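Local coordinates for protein ribonuclease J (Methanolobus psychrophilus R15, PDB 5HAB) that degrades RNA as an archaeal exoribonuclease of the beta-CASP branch of the metallo-beta-lactamase superfamily, at residues L225-G233 / I435-Q443; E25-E36 / L459-E468. The protein carries 1 engineered substitution. One frame throughout, in Å; residues are numbered along the deposited sequence.

From the N terminus the chain first lays down strand 24-32 and the loop at 33-36, one half of interaction 2. It then passes 225-233, at the end of strand 222-228, and runs through the beta-CASP region before helix 435-447 returns to that point and closes interaction 1, some two hundred residues later. Interaction 2 closes last, when 459-468 pairs with 25-36 near the C terminus, so the loop of interaction 1 lies wholly within that of interaction 2. Interaction 2 completes the edge of one sheet; interaction 1 packs a helix at the end of a strand of the second. His-438 NE2, bonded to Tyr-34 O, joins them.

Interaction 1. Residues L225-G233 / I435-Q443; sequences LITESTNAG and IQMHSEYIQ. With nucleotides of chain D.
With OG of Ser-229 held between its own backbone N and carbonyl carbon (chi1 66°), and the ring of His-438 set beside its backbone N (chi1 -55°), the hydroxyl meets the imidazole at its edge. Ser-229 OG and His-438 ND1 form a hydrogen bond of 2.8 Å, in which either may be the donor. The other ring nitrogen, NE2, bonds to Tyr-34 O, so both nitrogens are engaged and the rotation of the ring is fixed. A serine is small enough to come this close to the helix: its OG also lies 3.3 Å from Met-437 CB, and its CB 3.7 Å from Tyr-441 CB.

Tyr-441 reaches along the end of the strand. Thr-227 CG2 lies obliquely against its ring, 3.4 Å from Tyr-441 OH, the two side chains crossing at about a right angle, while Ala-232 CB comes to the ring edge, 4.0 Å from Tyr-441 CD2. Alanine suits this site, where the type I turn 229-232 comes close to the helix backbone. Met-437, with its outer chain straight, passes its sulfur by Thr-230 and brings its CE to 3.8 Å from N6 of the first nucleotide, A1 of chain D, so a flexible apolar side chain reaches the base of the bound RNA. On the partly exposed side, Glu-440 folds over Gly-233.

Ser-439 makes a weak hydrogen bond with Ser-439 of the second subunit. A helix laid on the outer side of a sheet is the layering of the alpha-beta/beta-alpha metallo-beta-lactamase fold; here strand 427-431 touches Ser-229, His-438 and Tyr-441, and helix 413-423 lies against Thr-227 and Tyr-441.

Interaction 2. Residues E25-E36 / L459-E468; sequences EIGIIAVGGYNE and LRNGEELYIE
Asn-461 and Asn-35 overlap their amides face to face, planes 7° apart and side chains running in opposite directions, at the tightly packed end of the contact. Asn-35 OD1 accepts from Asn-461 N (2.8 Å), the donor standing above the carbonyl plane. Asparagine suits position 461 because its amide both accepts and donates: OD1 takes the N-H of Tyr-34 at 3.1 Å, and ND2 gives to the syn lone pair of Glu-36 OE2 at 3.0 Å. Gly-33 N binds that same oxygen, and Arg-39 pairs with OE1. Two bends in the chain of Arg-460 bring its guanidinium flat onto the Asn-35 amide, with two waters at its edge; Glu-446 of the second subunit takes its NH2. Ala-30 CB sits over the centre of the Tyr-34 ring.

Along the strands, Ile-28 with Leu-465 and Ile-26 with Ile-467 form hydrogen-bonded pairs. On the other face Glu-464 packs CD 3.6 Å from Ile-29 CG1. The solvent side is the far end, with exposed Tyr-466 and Glu-468. Poorly ordered Glu-25 and Glu-468 approach there, OE2 to OE1 3.9 Å; Arg-45, salt-bridged to both Glu-464 and Glu-25, probably offsets the charge of Glu-25.

In this chain strand 464-469 thus borders 24-32 at the sheet edge. Ile-28, Leu-465 and Ile-467 face strands 222-228 and 427-431, an apolar interface between two sheets characteristic of the alpha-beta/beta-alpha metallo-beta-lactamase fold.

Interaction 1. Residues L225-G233 / I435-Q443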
loop_
_atom_site.group_PDB
_atom_site.type_symbol
_atom_site.label_atom_id
_atom_site.label_comp_id
_atom_site.label_asym_id
_atom_site.label_seq_id
_atom_site.Cartn_x
_atom_site.Cartn_y
_atom_site.Cartn_z
ATOM N N LEU B 225 -16.545 25.082 -16.911
ATOM C CA LEU B 225 -15.732 23.988 -17.408
ATOM C C LEU B 225 -16.125 22.715 -16.675
ATOM O O LEU B 225 -16.130 22.675 -15.441
ATOM C CB LEU B 225 -14.239 24.284 -17.221
ATOM C CG LEU B 225 -13.269 23.118 -17.439
ATOM C CD1 LEU B 225 -13.344 22.606 -18.868
ATOM C CD2 LEU B 225 -11.839 23.517 -17.094
ATOM N N ILE B 226 -16.503 21.698 -17.440
ATOM C CA ILE B 226 -16.683 20.360 -16.905
ATOM C C ILE B 226 -15.461 19.586 -17.346
ATOM O O ILE B 226 -15.215 19.447 -18.542
ATOM C CB ILE B 226 -17.978 19.693 -17.397
ATOM C CG1 ILE B 226 -19.208 20.462 -16.908
ATOM C CG2 ILE B 226 -18.023 18.219 -16.980
ATOM C CD1 ILE B 226 -19.745 21.466 -17.910
ATOM N N THR B 227 -14.677 19.102 -16.392
ATOM C CA THR B 227 -13.439 18.424 -16.744
ATOM C C THR B 227 -13.226 17.237 -15.812
ATOM O O THR B 227 -13.730 17.214 -14.690
ATOM C CB THR B 227 -12.231 19.394 -16.709
ATOM O OG1 THR B 227 -11.080 18.759 -17.276
ATOM C CG2 THR B 227 -11.913 19.847 -15.292
ATOM N N GLU B 228 -12.512 16.233 -16.306
ATOM C CA GLU B 228 -12.267 15.009 -15.551
ATOM C C GLU B 228 -11.375 15.268 -14.338
ATOM O O GLU B 228 -10.541 16.165 -14.352
ATOM C CB GLU B 228 -11.627 13.954 -16.458
ATOM C CG GLU B 228 -10.233 14.339 -16.943
ATOM C CD GLU B 228 -9.433 13.149 -17.436
ATOM O OE1 GLU B 228 -9.839 12.537 -18.438
ATOM O OE2 GLU B 228 -8.397 12.823 -16.818
ATOM N N SER B 229 -11.566 14.489 -13.281
ATOM C CA SER B 229 -10.694 14.580 -12.119
ATOM C C SER B 229 -9.868 13.305 -11.962
ATOM O O SER B 229 -9.105 13.178 -11.012
ATOM C CB SER B 229 -11.512 14.824 -10.856
ATOM O OG SER B 229 -12.319 13.701 -10.567
ATOM N N THR B 230 -10.026 12.387 -12.915
ATOM C CA THR B 230 -9.497 11.023 -12.851
ATOM C C THR B 230 -8.055 10.885 -12.354
ATOM O O THR B 230 -7.782 10.074 -11.473
ATOM C CB THR B 230 -9.579 10.350 -14.244
ATOM O OG1 THR B 230 -10.888 10.541 -14.791
ATOM C CG2 THR B 230 -9.296 8.860 -14.145
ATOM N N ASN B 231 -7.142 11.676 -12.908
ATOM C CA ASN B 231 -5.738 11.602 -12.515
ATOM C C ASN B 231 -5.264 12.956 -12.020
ATOM O O ASN B 231 -4.069 13.245 -12.047
ATOM C CB ASN B 231 -4.854 11.154 -13.688
ATOM C CG ASN B 231 -4.859 9.653 -13.890
ATOM O OD1 ASN B 231 -5.425 8.905 -13.093
ATOM N ND2 ASN B 231 -4.229 9.203 -14.967
ATOM N N ALA B 232 -6.202 13.786 -11.572
ATOM C CA ALA B 232 -5.866 15.101 -11.030
ATOM C C ALA B 232 -4.990 14.973 -9.788
ATOM O O ALA B 232 -4.285 15.908 -9.412
ATOM C CB ALA B 232 -7.126 15.882 -10.708
ATOM N N GLY B 233 -5.063 13.815 -9.142
ATOM C CA GLY B 233 -4.236 13.530 -7.989
ATOM C C GLY B 233 -2.802 13.185 -8.341
ATOM O O GLY B 233 -1.918 13.291 -7.495
ATOM N N ILE B 435 -15.868 10.698 -5.657
ATOM C CA ILE B 435 -15.782 11.924 -4.880
ATOM C C ILE B 435 -14.347 12.136 -4.374
ATOM O O ILE B 435 -13.911 13.273 -4.207
ATOM C CB ILE B 435 -16.824 11.936 -3.732
ATOM C CG1 ILE B 435 -16.837 13.308 -3.034
ATOM C CG2 ILE B 435 -16.593 10.776 -2.755
ATOM C CD1 ILE B 435 -17.939 13.460 -1.998
ATOM N N GLN B 436 -13.594 11.058 -4.173
ATOM C CA GLN B 436 -12.190 11.186 -3.763
ATOM C C GLN B 436 -11.328 11.886 -4.836
ATOM O O GLN B 436 -10.533 12.807 -4.538
ATOM C CB GLN B 436 -11.607 9.806 -3.431
ATOM C CG GLN B 436 -12.152 9.168 -2.140
ATOM C CD GLN B 436 -13.601 8.681 -2.235
ATOM O OE1 GLN B 436 -14.117 8.387 -3.321
ATOM N NE2 GLN B 436 -14.263 8.598 -1.083
ATOM N N MET B 437 -11.506 11.461 -6.089
ATOM C CA MET B 437 -10.806 12.081 -7.215
ATOM C C MET B 437 -11.195 13.552 -7.315
ATOM O O MET B 437 -10.339 14.424 -7.522
ATOM C CB MET B 437 -11.118 11.347 -8.527
ATOM C CG MET B 437 -10.858 9.835 -8.470
ATOM S SD MET B 437 -11.252 8.951 -10.003
ATOM C CE MET B 437 -10.669 7.305 -9.622
ATOM N N HIS B 438 -12.489 13.827 -7.140
ATOM C CA HIS B 438 -12.983 15.201 -7.177
ATOM C C HIS B 438 -12.321 16.015 -6.063
ATOM O O HIS B 438 -12.009 17.173 -6.267
ATOM C CB HIS B 438 -14.512 15.266 -7.036
ATOM C CG HIS B 438 -15.253 14.443 -8.041
ATOM N ND1 HIS B 438 -14.743 14.142 -9.286
ATOM C CD2 HIS B 438 -16.464 13.833 -7.975
ATOM C CE1 HIS B 438 -15.607 13.391 -9.945
ATOM N NE2 HIS B 438 -16.658 13.187 -9.171
ATOM N N SER B 439 -12.101 15.408 -4.900
ATOM C CA SER B 439 -11.401 16.078 -3.798
ATOM C C SER B 439 -9.999 16.504 -4.211
ATOM O O SER B 439 -9.551 17.631 -3.902
ATOM C CB SER B 439 -11.320 15.166 -2.571
ATOM O OG SER B 439 -12.616 14.814 -2.122
ATOM N N GLU B 440 -9.312 15.610 -4.926
ATOM C CA GLU B 440 -7.987 15.959 -5.455
ATOM C C GLU B 440 -8.108 17.195 -6.348
ATOM O O GLU B 440 -7.378 18.207 -6.179
ATOM C CB GLU B 440 -7.389 14.810 -6.274
ATOM C CG GLU B 440 -7.490 13.426 -5.648
ATOM C CD GLU B 440 -6.424 13.158 -4.614
ATOM O OE1 GLU B 440 -5.506 13.993 -4.466
ATOM O OE2 GLU B 440 -6.501 12.096 -3.959
ATOM N N TYR B 441 -9.056 17.117 -7.287
ATOM C CA TYR B 441 -9.225 18.200 -8.246
ATOM C C TYR B 441 -9.511 19.509 -7.521
ATOM O O TYR B 441 -8.969 20.552 -7.879
ATOM C CB TYR B 441 -10.355 17.922 -9.255
ATOM C CG TYR B 441 -10.385 19.001 -10.310
ATOM C CD1 TYR B 441 -11.082 20.190 -10.104
ATOM C CD2 TYR B 441 -9.659 18.863 -11.483
ATOM C CE1 TYR B 441 -11.071 21.200 -11.051
ATOM C CE2 TYR B 441 -9.658 19.857 -12.445
ATOM C CZ TYR B 441 -10.360 21.026 -12.219
ATOM O OH TYR B 441 -10.345 22.024 -13.162
ATOM N N ILE B 442 -10.360 19.434 -6.502
ATOM C CA ILE B 442 -10.796 20.594 -5.737
ATOM C C ILE B 442 -9.601 21.283 -5.103
ATOM O O ILE B 442 -9.506 22.511 -5.132
ATOM C CB ILE B 442 -11.828 20.185 -4.662
ATOM C CG1 ILE B 442 -13.203 19.945 -5.293
ATOM C CG2 ILE B 442 -11.900 21.226 -3.541
ATOM C CD1 ILE B 442 -14.172 19.239 -4.377
ATOM N N GLN B 443 -8.684 20.499 -4.537
ATOM C CA GLN B 443 -7.505 21.115 -3.916
ATOM C C GLN B 443 -6.632 21.821 -4.963
ATOM O O GLN B 443 -6.188 22.976 -4.762
ATOM C CB GLN B 443 -6.700 20.074 -3.136
ATOM C CG GLN B 443 -7.454 19.594 -1.897
ATOM C CD GLN B 443 -6.699 18.562 -1.088
ATOM O OE1 GLN B 443 -6.281 17.525 -1.606
ATOM N NE2 GLN B 443 -6.525 18.842 0.201
ATOM O OP3 A D 1 -4.042 3.843 -18.018
ATOM P P A D 1 -5.080 4.892 -18.163
ATOM O OP1 A D 1 -5.295 5.151 -19.609
ATOM O OP2 A D 1 -4.721 6.024 -17.273
ATOM O "O5'" A D 1 -6.421 4.303 -17.552
ATOM C "C5'" A D 1 -6.911 3.020 -17.927
ATOM C "C4'" A D 1 -8.371 2.883 -17.576
ATOM O "O4'" A D 1 -8.489 2.744 -16.132
ATOM C "C3'" A D 1 -9.229 4.085 -17.963
ATOM O "O3'" A D 1 -10.523 3.667 -18.391
ATOM C "C2'" A D 1 -9.331 4.879 -16.664
ATOM O "O2'" A D 1 -10.491 5.678 -16.557
ATOM C "C1'" A D 1 -9.301 3.777 -15.605
ATOM N N9 A D 1 -8.694 4.227 -14.347
ATOM C C8 A D 1 -7.580 5.029 -14.230
ATOM N N7 A D 1 -7.239 5.302 -12.994
ATOM C C5 A D 1 -8.198 4.640 -12.239
ATOM C C6 A D 1 -8.391 4.539 -10.849
ATOM N N6 A D 1 -7.596 5.126 -9.945
ATOM N N1 A D 1 -9.441 3.804 -10.416
ATOM C C2 A D 1 -10.236 3.218 -11.323
ATOM N N3 A D 1 -10.157 3.238 -12.655
ATOM C C4 A D 1 -9.105 3.976 -13.056
#

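Interaction 2. Residues E25-E36 / L459-E468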
loop_
_atom_site.group_PDB
_atom_site.type_symbol
_atom_site.label_atom_id
_atom_site.label_comp_id
_atom_site.label_asym_id
_atom_site.label_seq_id
_atom_site.Cartn_x
_atom_site.Cartn_y
_atom_site.Cartn_z
ATOM N N GLU B 25 -29.956 31.109 -18.761
ATOM C CA GLU B 25 -29.924 30.144 -17.669
ATOM C C GLU B 25 -29.258 28.853 -18.145
ATOM O O GLU B 25 -29.704 28.214 -19.099
ATOM C CB GLU B 25 -31.325 29.846 -17.128
ATOM C CG GLU B 25 -31.299 28.930 -15.899
ATOM C CD GLU B 25 -32.674 28.443 -15.475
ATOM O OE1 GLU B 25 -33.413 27.914 -16.334
ATOM O OE2 GLU B 25 -33.012 28.578 -14.278
ATOM N N ILE B 26 -28.185 28.490 -17.448
ATOM C CA ILE B 26 -27.377 27.308 -17.717
ATOM C C ILE B 26 -27.629 26.239 -16.659
ATOM O O ILE B 26 -27.621 26.525 -15.474
ATOM C CB ILE B 26 -25.871 27.673 -17.760
ATOM C CG1 ILE B 26 -25.598 28.745 -18.817
ATOM C CG2 ILE B 26 -25.014 26.433 -18.001
ATOM C CD1 ILE B 26 -25.717 28.243 -20.237
ATOM N N GLY B 27 -27.856 25.005 -17.084
ATOM C CA GLY B 27 -27.932 23.900 -16.153
ATOM C C GLY B 27 -26.819 22.905 -16.409
ATOM O O GLY B 27 -26.616 22.477 -17.543
ATOM N N ILE B 28 -26.090 22.540 -15.360
ATOM C CA ILE B 28 -25.085 21.493 -15.465
ATOM C C ILE B 28 -25.643 20.315 -14.693
ATOM O O ILE B 28 -25.678 20.334 -13.469
ATOM C CB ILE B 28 -23.708 21.910 -14.903
ATOM C CG1 ILE B 28 -23.239 23.251 -15.477
ATOM C CG2 ILE B 28 -22.682 20.810 -15.173
ATOM C CD1 ILE B 28 -22.978 23.238 -16.959
ATOM N N ILE B 29 -26.098 19.300 -15.412
ATOM C CA ILE B 29 -26.740 18.145 -14.798
ATOM C C ILE B 29 -25.803 16.945 -14.817
ATOM O O ILE B 29 -25.372 16.494 -15.879
ATOM C CB ILE B 29 -28.076 17.806 -15.489
ATOM C CG1 ILE B 29 -29.023 19.010 -15.451
ATOM C CG2 ILE B 29 -28.730 16.616 -14.810
ATOM C CD1 ILE B 29 -28.960 19.885 -16.686
ATOM N N ALA B 30 -25.483 16.445 -13.629
ATOM C CA ALA B 30 -24.652 15.259 -13.483
ATOM C C ALA B 30 -25.527 14.010 -13.494
ATOM O O ALA B 30 -26.332 13.813 -12.586
ATOM C CB ALA B 30 -23.842 15.342 -12.190
ATOM N N VAL B 31 -25.381 13.163 -14.510
ATOM C CA VAL B 31 -26.271 12.015 -14.624
ATOM C C VAL B 31 -25.572 10.740 -14.175
ATOM O O VAL B 31 -26.088 9.997 -13.338
ATOM C CB VAL B 31 -26.808 11.867 -16.053
ATOM C CG1 VAL B 31 -27.842 10.758 -16.106
ATOM C CG2 VAL B 31 -27.416 13.181 -16.505
ATOM N N GLY B 32 -24.404 10.486 -14.742
ATOM C CA GLY B 32 -23.606 9.343 -14.346
ATOM C C GLY B 32 -22.133 9.671 -14.449
ATOM O O GLY B 32 -21.751 10.595 -15.166
ATOM N N GLY B 33 -21.301 8.921 -13.734
ATOM C CA GLY B 33 -19.867 9.133 -13.789
ATOM C C GLY B 33 -19.335 10.231 -12.889
ATOM O O GLY B 33 -18.168 10.600 -12.981
ATOM N N TYR B 34 -20.190 10.752 -12.016
ATOM C CA TYR B 34 -19.767 11.745 -11.036
ATOM C C TYR B 34 -19.546 11.097 -9.664
ATOM O O TYR B 34 -18.899 11.681 -8.800
ATOM C CB TYR B 34 -20.789 12.881 -10.951
ATOM C CG TYR B 34 -20.773 13.779 -12.169
ATOM C CD1 TYR B 34 -21.307 13.354 -13.380
ATOM C CD2 TYR B 34 -20.221 15.049 -12.107
ATOM C CE1 TYR B 34 -21.289 14.169 -14.493
ATOM C CE2 TYR B 34 -20.199 15.873 -13.214
ATOM C CZ TYR B 34 -20.733 15.427 -14.405
ATOM O OH TYR B 34 -20.710 16.249 -15.506
ATOM N N ASN B 35 -20.090 9.896 -9.467
ATOM C CA ASN B 35 -19.879 9.149 -8.226
ATOM C C ASN B 35 -18.975 7.942 -8.416
ATOM O O ASN B 35 -18.645 7.254 -7.449
ATOM C CB ASN B 35 -21.206 8.669 -7.634
ATOM C CG ASN B 35 -22.150 9.804 -7.305
ATOM O OD1 ASN B 35 -21.984 10.929 -7.779
ATOM N ND2 ASN B 35 -23.159 9.508 -6.491
ATOM N N GLU B 36 -18.596 7.677 -9.661
ATOM C CA GLU B 36 -17.857 6.469 -9.982
ATOM C C GLU B 36 -17.173 6.570 -11.337
ATOM O O GLU B 36 -17.273 7.594 -12.021
ATOM C CB GLU B 36 -18.796 5.254 -9.963
ATOM C CG GLU B 36 -19.885 5.283 -11.037
ATOM C CD GLU B 36 -21.073 6.176 -10.683
ATOM O OE1 GLU B 36 -21.698 5.964 -9.620
ATOM O OE2 GLU B 36 -21.389 7.086 -11.476
ATOM N N LEU B 459 -20.516 18.141 -7.675
ATOM C CA LEU B 459 -21.798 17.516 -7.987
ATOM C C LEU B 459 -21.807 16.003 -7.745
ATOM O O LEU B 459 -20.817 15.311 -8.005
ATOM C CB LEU B 459 -22.175 17.798 -9.445
ATOM C CG LEU B 459 -22.359 19.257 -9.855
ATOM C CD1 LEU B 459 -22.943 19.336 -11.254
ATOM C CD2 LEU B 459 -23.260 19.969 -8.853
ATOM N N ARG B 460 -22.946 15.500 -7.278
ATOM C CA ARG B 460 -23.211 14.066 -7.186
ATOM C C ARG B 460 -24.159 13.671 -8.326
ATOM O O ARG B 460 -24.859 14.530 -8.860
ATOM C CB ARG B 460 -23.826 13.716 -5.824
ATOM C CG ARG B 460 -23.039 14.235 -4.623
ATOM C CD ARG B 460 -21.733 13.483 -4.457
ATOM N NE ARG B 460 -21.921 12.208 -3.771
ATOM C CZ ARG B 460 -21.167 11.132 -3.973
ATOM N NH1 ARG B 460 -20.187 11.163 -4.871
ATOM N NH2 ARG B 460 -21.406 10.018 -3.293
ATOM N N ASN B 461 -24.192 12.389 -8.692
ATOM C CA ASN B 461 -25.135 11.910 -9.710
ATOM C C ASN B 461 -26.558 12.368 -9.387
ATOM O O ASN B 461 -27.026 12.214 -8.258
ATOM C CB ASN B 461 -25.123 10.375 -9.825
ATOM C CG ASN B 461 -23.834 9.822 -10.424
ATOM O OD1 ASN B 461 -23.145 10.485 -11.198
ATOM N ND2 ASN B 461 -23.520 8.581 -10.080
ATOM N N GLY B 462 -27.230 12.946 -10.374
ATOM C CA GLY B 462 -28.621 13.327 -10.230
ATOM C C GLY B 462 -28.798 14.778 -9.836
ATOM O O GLY B 462 -29.926 15.273 -9.737
ATOM N N GLU B 463 -27.682 15.479 -9.674
ATOM C CA GLU B 463 -27.716 16.856 -9.197
ATOM C C GLU B 463 -27.579 17.845 -10.352
ATOM O O GLU B 463 -26.893 17.577 -11.340
ATOM C CB GLU B 463 -26.606 17.090 -8.168
ATOM C CG GLU B 463 -26.741 18.393 -7.397
ATOM C CD GLU B 463 -25.695 18.551 -6.310
ATOM O OE1 GLU B 463 -24.783 17.695 -6.213
ATOM O OE2 GLU B 463 -25.792 19.538 -5.549
ATOM N N GLU B 464 -28.280 18.968 -10.234
ATOM C CA GLU B 464 -28.212 20.043 -11.219
ATOM C C GLU B 464 -27.670 21.348 -10.633
ATOM O O GLU B 464 -28.163 21.846 -9.622
ATOM C CB GLU B 464 -29.590 20.285 -11.843
ATOM C CG GLU B 464 -29.666 21.524 -12.743
ATOM C CD GLU B 464 -30.885 21.514 -13.662
ATOM O OE1 GLU B 464 -31.826 20.728 -13.408
ATOM O OE2 GLU B 464 -30.905 22.303 -14.632
ATOM N N LEU B 465 -26.626 21.875 -11.256
ATOM C CA LEU B 465 -26.097 23.180 -10.903
ATOM C C LEU B 465 -26.779 24.204 -11.797
ATOM O O LEU B 465 -26.742 24.084 -13.022
ATOM C CB LEU B 465 -24.583 23.228 -11.091
ATOM C CG LEU B 465 -23.919 24.591 -10.922
ATOM C CD1 LEU B 465 -23.879 24.992 -9.454
ATOM C CD2 LEU B 465 -22.523 24.583 -11.531
ATOM N N TYR B 466 -27.422 25.196 -11.194
ATOM C CA TYR B 466 -28.069 26.247 -11.969
ATOM C C TYR B 466 -27.164 27.465 -11.993
ATOM O O TYR B 466 -26.736 27.928 -10.946
ATOM C CB TYR B 466 -29.422 26.619 -11.367
ATOM C CG TYR B 466 -30.441 25.499 -11.317
ATOM C CD1 TYR B 466 -30.338 24.496 -10.360
ATOM C CD2 TYR B 466 -31.512 25.453 -12.202
ATOM C CE1 TYR B 466 -31.264 23.474 -10.284
ATOM C CE2 TYR B 466 -32.452 24.425 -12.134
ATOM C CZ TYR B 466 -32.317 23.439 -11.171
ATOM O OH TYR B 466 -33.230 22.410 -11.081
ATOM N N ILE B 467 -26.874 27.983 -13.179
ATOM C CA ILE B 467 -26.090 29.202 -13.329
ATOM C C ILE B 467 -26.886 30.247 -14.102
ATOM O O ILE B 467 -27.301 29.993 -15.225
ATOM C CB ILE B 467 -24.756 28.930 -14.031
ATOM C CG1 ILE B 467 -23.941 27.898 -13.254
ATOM C CG2 ILE B 467 -23.969 30.228 -14.190
ATOM C CD1 ILE B 467 -22.676 27.492 -13.965
ATOM N N GLU B 468 -27.100 31.417 -13.514
ATOM C CA GLU B 468 -27.761 32.496 -14.236
ATOM C C GLU B 468 -26.720 33.484 -14.736
ATOM O O GLU B 468 -26.193 34.268 -13.949
ATOM C CB GLU B 468 -28.765 33.227 -13.345
ATOM C CG GLU B 468 -29.029 32.589 -11.988
ATOM C CD GLU B 468 -30.158 31.582 -12.035
ATOM O OE1 GLU B 468 -30.989 31.667 -12.964
ATOM O OE2 GLU B 468 -30.249 30.740 -11.115
HETATM O O HOH W 1 -19.362 13.258 -6.589
HETATM O O HOH W 2 -18.304 8.592 -5.011
HETATM O O HOH W 3 -25.943 10.588 -5.391
#